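Local coordinates for telomerase reverse transcriptase (PDB 6ZD1), which probably extends chromosome ends as a reverse transcriptase, copying a template within its RNA subunit into telomeric DNA repeats, at residues 443-448 with 453-458; 210-215 with 343-348; 644-649 with 695-700. All coordinates share one frame; numbering follows the deposited sequence.

Contact 1: 443-448 with 453-458; sequences TCLVKN and YDLFKR
V446 and F456 meet through their first torsions: F456 turns CG opposite its carbonyl carbon (chi1 -76°), while V446 sets CG1 on the corresponding side (chi1 -44°), which puts CG2 between its N and carbonyl carbon. Both valine methyls thus reach the same stretch of ring, CG2 at 3.5 Å from F456 CE1 and CG1 at 3.7 Å from F456 CD1, the valine lying crosswise to the phenylalanine. On the other face of the sheet L445 and L455 run abreast, L445 CG 3.7 Å from L455 CD1. Between these layers runs an antiparallel beta hairpin. C444 and F456 form a hydrogen-bonded pair, with C444 N to F456 O and F456 N to C444 O both 2.8 Å, and L445 with L455 is the non-hydrogen-bonded pair beside it. Nearer the turn, V446 O sits at the edge of the Y453 ring, 3.3 Å from Y453 CD2, and K447 runs alongside that ring, its CG 3.6 Å from Y453 CE2. The hairpin supplies two inner strands of a mixed sheet: strand 217-220 flanks 454-458, strand 231-237 flanks 443-446, and L254 of helix 254-258 covers L445 and L455.

Contact 2: 210-215 with 343-348; sequences TKYAKG and CYDRLN
Y212 and D345 approach from opposite directions and touch at a single point. The phenol donates to the carboxylate, Y212 OH to D345 OD2 at 2.5 Å, a short bond and the one close contact in an interface of 85 Å². OD2 lies in the plane of the ring at its edge, 3.6 Å from Y212 CZ, and the hydroxyl meets it on the syn side, 27° out of the carboxylate plane. The other carboxylate oxygen, D345 OD1, stays 4.3 Å from Y212 OH, so the grip is one-pronged. Ring and carboxylate planes are turned 66° apart, and the two flat groups do not stack. Y212 reaches this far because its CG stands opposite the backbone N (chi1 175°), which carries the ring outward from helix 198-216.

D345 belongs to the short, weakly bonded helix 343-346 that follows strand 334-339. The sequence and position of this strand and turn match motif A of the reverse transcriptase palm. Y212 lies on helix 198-216, at the end of the RNA-binding region, so the bond probably helps join that region to the palm.

R458, from strand 454-458 outside both segments, adds to the first shell: its NH1 bonds to Y212 OH and its NH2 pairs with D345 OD2 in a salt bridge, so the tyrosine oxygen serves two partners and OD2 is held by both the phenol and the arginine. R458 NE in turn bonds to Q460 O, which helps fix the rotation of the guanidinium. Farther out, the turn bearing D345 is seated by C343 and L347, which pack on helix 469-484, and by the backbone of Y344, which bonds to V462.

Contact 3: 644-649 with 695-700; sequences RFMKFL and IEWLYT
L649, which packs against W697, is held in its helix by a bond of 2.9 Å from L649 N to F645 O. Between the two helices no hydrogen bond forms; the nearest polar atom to the indole is the backbone oxygen of M646, 3.4 Å from W697 CH2. W697 carries its CG opposite the backbone N (chi1 164°), and this sends the indole from helix 692-699 toward helix 642-664. M646, present as selenomethionine, overlaps it with the two side chains running antiparallel. Its CB makes a CH-pi contact, 4.1 Å from the centroid of the six-membered ring and only 7° off the normal. Further along the side chain, the selenium gives a Met-aromatic contact that is oblique, SE being 4.3 Å from the centroid of the five-membered ring. L649 supplies a second apolar touch one turn on, with L649 CB 3.8 Å from W697 CZ3. I694 touches both M646 and L649, and F624 of helix 609-637 also packs on L649. The helices pack as a bundle, and their place near the C-terminus is consistent with the telomerase thumb. The indole NE1 makes a weak hydrogen bond to E391 OE2, outside the pair. Adhesion here should therefore rest on dispersion between the chalcogen (selenium here, sulfur in methionine), aliphatic carbons and the pi face, rather than on directed polar bonds.

Contacts 1 and 2 are neighbours, their centres about 13 Å apart, and they share R458, which stands at the end of strand 454-458 and reaches both residues of contact 2. The strand of contact 1 thereby delivers the arginine that contact 2 uses. Contact 1 is partly buried and backbone-bonded within one sheet, with apolar side chains on both faces, whereas contact 2 is a surface contact of charged and polar groups between two helices. Contact 3 is buried and apolar, joining different helices on the opposite side of the chain's centre, with centres about 48 Å from contact 1 and 47 Å from contact 2.

Contact 1: 443-448 with 453-458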
loop_
_atom_site.group_PDB
_atom_site.type_symbol
_atom_site.label_atom_id
_atom_site.label_comp_id
_atom_site.label_asym_id
_atom_site.label_seq_id
_atom_site.Cartn_x
_atom_site.Cartn_y
_atom_site.Cartn_z
ATOM N N THR A 443 -11.259 -7.934 -17.761
ATOM C CA THR A 443 -11.215 -6.892 -18.775
ATOM C C THR A 443 -10.904 -5.558 -18.112
ATOM O O THR A 443 -11.136 -5.366 -16.915
ATOM C CB THR A 443 -12.537 -6.789 -19.556
ATOM O OG1 THR A 443 -13.613 -6.505 -18.652
ATOM C CG2 THR A 443 -12.827 -8.087 -20.293
ATOM N N CYS A 444 -10.377 -4.629 -18.908
ATOM C CA CYS A 444 -10.051 -3.293 -18.433
ATOM C C CYS A 444 -10.629 -2.250 -19.377
ATOM O O CYS A 444 -10.837 -2.505 -20.568
ATOM C CB CYS A 444 -8.534 -3.079 -18.289
ATOM S SG CYS A 444 -7.636 -2.866 -19.834
ATOM N N LEU A 445 -10.913 -1.079 -18.818
ATOM C CA LEU A 445 -11.412 0.061 -19.572
ATOM C C LEU A 445 -10.264 1.027 -19.829
ATOM O O LEU A 445 -9.461 1.297 -18.930
ATOM C CB LEU A 445 -12.537 0.771 -18.817
ATOM C CG LEU A 445 -13.907 0.091 -18.777
ATOM C CD1 LEU A 445 -13.943 -1.074 -17.795
ATOM C CD2 LEU A 445 -14.980 1.110 -18.443
ATOM N N VAL A 446 -10.173 1.526 -21.055
ATOM C CA VAL A 446 -9.151 2.495 -21.429
ATOM C C VAL A 446 -9.847 3.755 -21.926
ATOM O O VAL A 446 -10.875 3.683 -22.610
ATOM C CB VAL A 446 -8.172 1.934 -22.488
ATOM C CG1 VAL A 446 -7.766 0.508 -22.135
ATOM C CG2 VAL A 446 -8.765 1.993 -23.889
ATOM N N LYS A 447 -9.312 4.911 -21.534
ATOM C CA LYS A 447 -9.806 6.168 -22.074
ATOM C C LYS A 447 -9.505 6.222 -23.566
ATOM O O LYS A 447 -8.407 5.877 -24.006
ATOM C CB LYS A 447 -9.161 7.346 -21.343
ATOM C CG LYS A 447 -10.137 8.425 -20.901
ATOM C CD LYS A 447 -9.518 9.303 -19.826
ATOM C CE LYS A 447 -10.444 10.440 -19.422
ATOM N NZ LYS A 447 -9.835 11.305 -18.372
ATOM N N ASN A 448 -10.487 6.662 -24.348
ATOM C CA ASN A 448 -10.423 6.484 -25.793
ATOM C C ASN A 448 -9.887 7.699 -26.536
ATOM O O ASN A 448 -9.369 7.542 -27.649
ATOM C CB ASN A 448 -11.807 6.131 -26.343
ATOM C CG ASN A 448 -11.734 5.274 -27.594
ATOM O OD1 ASN A 448 -10.743 5.294 -28.318
ATOM N ND2 ASN A 448 -12.782 4.507 -27.846
ATOM N N TYR A 453 -14.303 5.078 -23.893
ATOM C CA TYR A 453 -14.019 4.064 -22.872
ATOM C C TYR A 453 -14.230 2.636 -23.397
ATOM O O TYR A 453 -15.123 1.909 -22.955
ATOM C CB TYR A 453 -14.865 4.307 -21.619
ATOM C CG TYR A 453 -14.200 5.165 -20.577
ATOM C CD1 TYR A 453 -14.942 6.041 -19.797
ATOM C CD2 TYR A 453 -12.832 5.091 -20.358
ATOM C CE1 TYR A 453 -14.340 6.825 -18.835
ATOM C CE2 TYR A 453 -12.221 5.871 -19.399
ATOM C CZ TYR A 453 -12.979 6.736 -18.641
ATOM O OH TYR A 453 -12.374 7.516 -17.683
ATOM N N ASP A 454 -13.428 2.266 -24.396
ATOM C CA ASP A 454 -13.435 0.896 -24.904
ATOM C C ASP A 454 -12.979 -0.101 -23.837
ATOM O O ASP A 454 -12.344 0.255 -22.839
ATOM C CB ASP A 454 -12.522 0.763 -26.122
ATOM C CG ASP A 454 -13.025 1.532 -27.320
ATOM O OD1 ASP A 454 -14.249 1.517 -27.577
ATOM O OD2 ASP A 454 -12.191 2.158 -28.008
ATOM N N LEU A 455 -13.297 -1.375 -24.077
ATOM C CA LEU A 455 -12.922 -2.481 -23.202
ATOM C C LEU A 455 -11.859 -3.356 -23.857
ATOM O O LEU A 455 -11.951 -3.677 -25.046
ATOM C CB LEU A 455 -14.132 -3.350 -22.855
ATOM C CG LEU A 455 -14.861 -3.025 -21.556
ATOM C CD1 LEU A 455 -15.495 -1.647 -21.633
ATOM C CD2 LEU A 455 -15.900 -4.091 -21.261
ATOM N N PHE A 456 -10.871 -3.769 -23.063
ATOM C CA PHE A 456 -9.772 -4.598 -23.536
ATOM C C PHE A 456 -9.580 -5.802 -22.622
ATOM O O PHE A 456 -9.813 -5.731 -21.414
ATOM C CB PHE A 456 -8.464 -3.804 -23.612
ATOM C CG PHE A 456 -8.387 -2.869 -24.784
ATOM C CD1 PHE A 456 -9.121 -1.693 -24.805
ATOM C CD2 PHE A 456 -7.570 -3.160 -25.863
ATOM C CE1 PHE A 456 -9.048 -0.831 -25.885
ATOM C CE2 PHE A 456 -7.490 -2.303 -26.942
ATOM C CZ PHE A 456 -8.230 -1.136 -26.953
ATOM N N LYS A 457 -9.158 -6.913 -23.220
ATOM C CA LYS A 457 -8.818 -8.134 -22.506
ATOM C C LYS A 457 -7.342 -8.449 -22.729
ATOM O O LYS A 457 -6.726 -7.982 -23.689
ATOM C CB LYS A 457 -9.698 -9.307 -22.971
ATOM C CG LYS A 457 -9.664 -10.535 -22.071
ATOM C CD LYS A 457 -10.477 -11.678 -22.666
ATOM C CE LYS A 457 -11.961 -11.346 -22.709
ATOM N NZ LYS A 457 -12.547 -11.223 -21.343
ATOM N N ARG A 458 -6.774 -9.251 -21.832
ATOM C CA ARG A 458 -5.366 -9.612 -21.928
ATOM C C ARG A 458 -5.170 -10.767 -22.900
ATOM O O ARG A 458 -5.917 -11.750 -22.869
ATOM C CB ARG A 458 -4.817 -9.990 -20.555
ATOM C CG ARG A 458 -4.784 -8.848 -19.570
ATOM C CD ARG A 458 -3.815 -9.146 -18.447
ATOM N NE ARG A 458 -2.464 -9.357 -18.959
ATOM C CZ ARG A 458 -1.588 -8.379 -19.176
ATOM N NH1 ARG A 458 -1.922 -7.121 -18.923
ATOM N NH2 ARG A 458 -0.380 -8.655 -19.647
#

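Contact 2: 210-215 with 343-348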
loop_
_atom_site.group_PDB
_atom_site.type_symbol
_atom_site.label_atom_id
_atom_site.label_comp_id
_atom_site.label_asym_id
_atom_site.label_seq_id
_atom_site.Cartn_x
_atom_site.Cartn_y
_atom_site.Cartn_z
ATOM N N THR A 210 -1.716 3.426 -24.837
ATOM C CA THR A 210 -1.869 3.041 -26.239
ATOM C C THR A 210 -0.774 2.073 -26.675
ATOM O O THR A 210 -1.041 1.104 -27.396
ATOM C CB THR A 210 -1.875 4.285 -27.130
ATOM O OG1 THR A 210 -3.004 5.103 -26.803
ATOM C CG2 THR A 210 -1.953 3.893 -28.598
ATOM N N LYS A 211 0.466 2.318 -26.246
ATOM C CA LYS A 211 1.559 1.413 -26.592
ATOM C C LYS A 211 1.434 0.087 -25.850
ATOM O O LYS A 211 1.651 -0.982 -26.435
ATOM C CB LYS A 211 2.900 2.081 -26.295
ATOM C CG LYS A 211 3.112 3.380 -27.062
ATOM C CD LYS A 211 4.311 4.157 -26.539
ATOM C CE LYS A 211 4.452 5.500 -27.249
ATOM N NZ LYS A 211 3.229 6.347 -27.125
ATOM N N TYR A 212 1.083 0.134 -24.561
ATOM C CA TYR A 212 0.940 -1.090 -23.781
ATOM C C TYR A 212 -0.227 -1.941 -24.273
ATOM O O TYR A 212 -0.169 -3.174 -24.193
ATOM C CB TYR A 212 0.768 -0.740 -22.300
ATOM C CG TYR A 212 0.489 -1.922 -21.394
ATOM C CD1 TYR A 212 1.529 -2.675 -20.858
ATOM C CD2 TYR A 212 -0.813 -2.273 -21.060
ATOM C CE1 TYR A 212 1.276 -3.753 -20.024
ATOM C CE2 TYR A 212 -1.076 -3.348 -20.229
ATOM C CZ TYR A 212 -0.030 -4.083 -19.714
ATOM O OH TYR A 212 -0.297 -5.149 -18.887
ATOM N N ALA A 213 -1.282 -1.309 -24.796
ATOM C CA ALA A 213 -2.454 -2.056 -25.242
ATOM C C ALA A 213 -2.172 -2.858 -26.505
ATOM O O ALA A 213 -2.766 -3.925 -26.707
ATOM C CB ALA A 213 -3.628 -1.107 -25.479
ATOM N N LYS A 214 -1.279 -2.370 -27.364
ATOM C CA LYS A 214 -1.012 -3.071 -28.613
ATOM C C LYS A 214 -0.226 -4.352 -28.370
ATOM O O LYS A 214 -0.484 -5.377 -29.013
ATOM C CB LYS A 214 -0.263 -2.155 -29.581
ATOM C CG LYS A 214 -1.112 -1.035 -30.156
ATOM C CD LYS A 214 -0.279 -0.102 -31.021
ATOM C CE LYS A 214 -1.159 0.833 -31.838
ATOM N NZ LYS A 214 -2.135 1.578 -30.994
ATOM N N GLY A 215 0.733 -4.318 -27.448
ATOM C CA GLY A 215 1.558 -5.484 -27.207
ATOM C C GLY A 215 1.048 -6.465 -26.178
ATOM O O GLY A 215 1.596 -7.567 -26.068
ATOM N N CYS A 343 6.558 -10.649 -14.412
ATOM C CA CYS A 343 5.969 -11.936 -14.043
ATOM C C CYS A 343 4.447 -11.930 -14.169
ATOM O O CYS A 343 3.849 -12.956 -14.516
ATOM C CB CYS A 343 6.386 -12.319 -12.625
ATOM S SG CYS A 343 5.671 -11.299 -11.339
ATOM N N TYR A 344 3.797 -10.798 -13.875
ATOM C CA TYR A 344 2.341 -10.738 -14.000
ATOM C C TYR A 344 1.900 -10.659 -15.458
ATOM O O TYR A 344 0.937 -11.326 -15.856
ATOM C CB TYR A 344 1.781 -9.547 -13.222
ATOM C CG TYR A 344 1.776 -9.736 -11.728
ATOM C CD1 TYR A 344 2.627 -8.999 -10.912
ATOM C CD2 TYR A 344 0.925 -10.655 -11.129
ATOM C CE1 TYR A 344 2.627 -9.172 -9.544
ATOM C CE2 TYR A 344 0.918 -10.834 -9.762
ATOM C CZ TYR A 344 1.770 -10.090 -8.973
ATOM O OH TYR A 344 1.766 -10.268 -7.607
ATOM N N ASP A 345 2.575 -9.835 -16.265
ATOM C CA ASP A 345 2.198 -9.722 -17.672
ATOM C C ASP A 345 2.484 -11.013 -18.428
ATOM O O ASP A 345 1.706 -11.410 -19.303
ATOM C CB ASP A 345 2.930 -8.553 -18.340
ATOM C CG ASP A 345 2.536 -7.202 -17.765
ATOM O OD1 ASP A 345 3.406 -6.537 -17.164
ATOM O OD2 ASP A 345 1.360 -6.808 -17.910
ATOM N N ARG A 346 3.592 -11.680 -18.105
ATOM C CA ARG A 346 4.040 -12.864 -18.827
ATOM C C ARG A 346 3.504 -14.162 -18.238
ATOM O O ARG A 346 3.771 -15.229 -18.800
ATOM C CB ARG A 346 5.575 -12.925 -18.868
ATOM C CG ARG A 346 6.284 -11.645 -19.317
ATOM C CD ARG A 346 5.678 -11.051 -20.575
ATOM N NE ARG A 346 5.818 -11.923 -21.737
ATOM C CZ ARG A 346 5.207 -11.713 -22.899
ATOM N NH1 ARG A 346 4.410 -10.664 -23.053
ATOM N NH2 ARG A 346 5.387 -12.554 -23.907
ATOM N N LEU A 347 2.759 -14.098 -17.134
ATOM C CA LEU A 347 2.261 -15.301 -16.476
ATOM C C LEU A 347 1.441 -16.141 -17.447
ATOM O O LEU A 347 0.635 -15.616 -18.220
ATOM C CB LEU A 347 1.410 -14.921 -15.264
ATOM C CG LEU A 347 1.341 -15.898 -14.091
ATOM C CD1 LEU A 347 2.661 -15.904 -13.332
ATOM C CD2 LEU A 347 0.190 -15.548 -13.162
ATOM N N ASN A 348 1.677 -17.453 -17.433
ATOM C CA ASN A 348 0.992 -18.367 -18.344
ATOM C C ASN A 348 -0.346 -18.771 -17.735
ATOM O O ASN A 348 -0.388 -19.484 -16.725
ATOM C CB ASN A 348 1.862 -19.589 -18.628
ATOM C CG ASN A 348 1.286 -20.474 -19.713
ATOM O OD1 ASN A 348 0.367 -21.256 -19.470
ATOM N ND2 ASN A 348 1.829 -20.361 -20.921
#

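Contact 3: 644-649 with 695-700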
loop_
_atom_site.group_PDB
_atom_site.type_symbol
_atom_site.label_atom_id
_atom_site.label_comp_id
_atom_site.label_asym_id
_atom_site.label_seq_id
_atom_site.Cartn_x
_atom_site.Cartn_y
_atom_site.Cartn_z
ATOM N N ARG A 644 -0.775 11.270 27.016
ATOM C CA ARG A 644 -0.503 11.881 25.719
ATOM C C ARG A 644 0.152 10.879 24.779
ATOM O O ARG A 644 -0.133 10.864 23.576
ATOM C CB ARG A 644 0.382 13.114 25.902
ATOM C CG ARG A 644 0.881 13.730 24.611
ATOM C CD ARG A 644 1.702 14.983 24.879
ATOM N NE ARG A 644 0.941 15.997 25.605
ATOM C CZ ARG A 644 0.098 16.851 25.034
ATOM N NH1 ARG A 644 -0.104 16.809 23.723
ATOM N NH2 ARG A 644 -0.549 17.744 25.773
ATOM N N PHE A 645 1.000 10.004 25.324
ATOM C CA PHE A 645 1.651 8.994 24.502
ATOM C C PHE A 645 0.657 7.962 23.991
ATOM O O PHE A 645 0.825 7.439 22.882
ATOM C CB PHE A 645 2.759 8.312 25.303
ATOM C CG PHE A 645 3.468 7.219 24.555
ATOM C CD1 PHE A 645 4.170 7.499 23.395
ATOM C CD2 PHE A 645 3.450 5.916 25.026
ATOM C CE1 PHE A 645 4.834 6.493 22.710
ATOM C CE2 PHE A 645 4.111 4.907 24.346
ATOM C CZ PHE A 645 4.803 5.196 23.186
HETATM N N MSE A 646 -0.388 7.673 24.759
HETATM C CA MSE A 646 -1.352 6.657 24.357
HETATM C C MSE A 646 -2.254 7.167 23.250
HETATM O O MSE A 646 -2.597 6.425 22.326
HETATM C CB MSE A 646 -2.185 6.209 25.546
HETATM C CG MSE A 646 -1.420 5.314 26.498
HETATM SE SE MSE A 646 -2.493 4.780 28.027
HETATM C CE MSE A 646 -1.540 5.759 29.410
ATOM N N LYS A 647 -2.621 8.445 23.332
ATOM C CA LYS A 647 -3.334 9.064 22.223
ATOM C C LYS A 647 -2.503 8.985 20.952
ATOM O O LYS A 647 -3.032 8.695 19.873
ATOM C CB LYS A 647 -3.683 10.513 22.564
ATOM C CG LYS A 647 -4.774 10.635 23.614
ATOM C CD LYS A 647 -4.687 11.948 24.371
ATOM C CE LYS A 647 -5.669 11.966 25.529
ATOM N NZ LYS A 647 -5.402 13.086 26.468
ATOM N N PHE A 648 -1.191 9.210 21.070
ATOM C CA PHE A 648 -0.302 9.029 19.926
ATOM C C PHE A 648 -0.345 7.591 19.427
ATOM O O PHE A 648 -0.473 7.346 18.222
ATOM C CB PHE A 648 1.126 9.436 20.302
ATOM C CG PHE A 648 2.162 9.062 19.274
ATOM C CD1 PHE A 648 2.370 9.858 18.157
ATOM C CD2 PHE A 648 2.942 7.927 19.438
ATOM C CE1 PHE A 648 3.332 9.523 17.216
ATOM C CE2 PHE A 648 3.906 7.582 18.500
ATOM C CZ PHE A 648 4.098 8.384 17.387
ATOM N N LEU A 649 -0.257 6.619 20.340
ATOM C CA LEU A 649 -0.371 5.225 19.915
ATOM C C LEU A 649 -1.729 4.960 19.279
ATOM O O LEU A 649 -1.812 4.324 18.221
ATOM C CB LEU A 649 -0.144 4.283 21.097
ATOM C CG LEU A 649 1.263 4.236 21.696
ATOM C CD1 LEU A 649 1.274 3.305 22.889
ATOM C CD2 LEU A 649 2.287 3.794 20.666
ATOM N N ILE A 695 0.935 -0.535 28.306
ATOM C CA ILE A 695 0.790 -1.824 27.641
ATOM C C ILE A 695 -0.562 -2.441 27.983
ATOM O O ILE A 695 -1.230 -3.024 27.121
ATOM C CB ILE A 695 1.965 -2.761 27.999
ATOM C CG1 ILE A 695 3.149 -2.571 27.042
ATOM C CG2 ILE A 695 1.559 -4.208 27.859
ATOM C CD1 ILE A 695 3.707 -1.174 26.967
ATOM N N GLU A 696 -1.012 -2.280 29.229
ATOM C CA GLU A 696 -2.324 -2.800 29.602
ATOM C C GLU A 696 -3.430 -2.146 28.780
ATOM O O GLU A 696 -4.378 -2.818 28.355
ATOM C CB GLU A 696 -2.572 -2.587 31.094
ATOM C CG GLU A 696 -3.919 -3.095 31.560
ATOM C CD GLU A 696 -4.208 -2.725 32.994
ATOM O OE1 GLU A 696 -3.456 -1.900 33.553
ATOM O OE2 GLU A 696 -5.183 -3.263 33.563
ATOM N N TRP A 697 -3.321 -0.836 28.539
ATOM C CA TRP A 697 -4.270 -0.170 27.653
ATOM C C TRP A 697 -4.148 -0.696 26.234
ATOM O O TRP A 697 -5.154 -0.873 25.538
ATOM C CB TRP A 697 -4.046 1.341 27.669
ATOM C CG TRP A 697 -4.702 2.038 26.514
ATOM C CD1 TRP A 697 -5.980 2.502 26.464
ATOM C CD2 TRP A 697 -4.114 2.346 25.239
ATOM N NE1 TRP A 697 -6.229 3.081 25.241
ATOM C CE2 TRP A 697 -5.098 3.000 24.473
ATOM C CE3 TRP A 697 -2.852 2.135 24.675
ATOM C CZ2 TRP A 697 -4.861 3.444 23.174
ATOM C CZ3 TRP A 697 -2.618 2.579 23.382
ATOM C CH2 TRP A 697 -3.617 3.225 22.649
ATOM N N LEU A 698 -2.917 -0.948 25.785
ATOM C CA LEU A 698 -2.706 -1.435 24.428
ATOM C C LEU A 698 -3.401 -2.770 24.215
ATOM O O LEU A 698 -4.045 -2.987 23.181
ATOM C CB LEU A 698 -1.208 -1.554 24.158
ATOM C CG LEU A 698 -0.756 -2.137 22.825
ATOM C CD1 LEU A 698 -0.972 -1.126 21.718
ATOM C CD2 LEU A 698 0.701 -2.561 22.904
ATOM N N TYR A 699 -3.327 -3.660 25.202
ATOM C CA TYR A 699 -3.864 -5.001 25.035
ATOM C C TYR A 699 -5.384 -5.041 25.064
ATOM O O TYR A 699 -5.964 -6.052 24.655
ATOM C CB TYR A 699 -3.314 -5.929 26.121
ATOM C CG TYR A 699 -1.852 -6.269 25.955
ATOM C CD1 TYR A 699 -1.149 -5.858 24.830
ATOM C CD2 TYR A 699 -1.173 -7.009 26.918
ATOM C CE1 TYR A 699 0.184 -6.166 24.669
ATOM C CE2 TYR A 699 0.165 -7.325 26.763
ATOM C CZ TYR A 699 0.838 -6.898 25.635
ATOM O OH TYR A 699 2.171 -7.203 25.466
ATOM N N THR A 700 -6.042 -3.968 25.497
ATOM C CA THR A 700 -7.495 -3.959 25.572
ATOM C C THR A 700 -8.148 -3.457 24.290
ATOM O O THR A 700 -9.380 -3.380 24.227
ATOM C CB THR A 700 -7.962 -3.104 26.756
ATOM O OG1 THR A 700 -9.317 -3.435 27.074
ATOM C CG2 THR A 700 -7.900 -1.627 26.413
#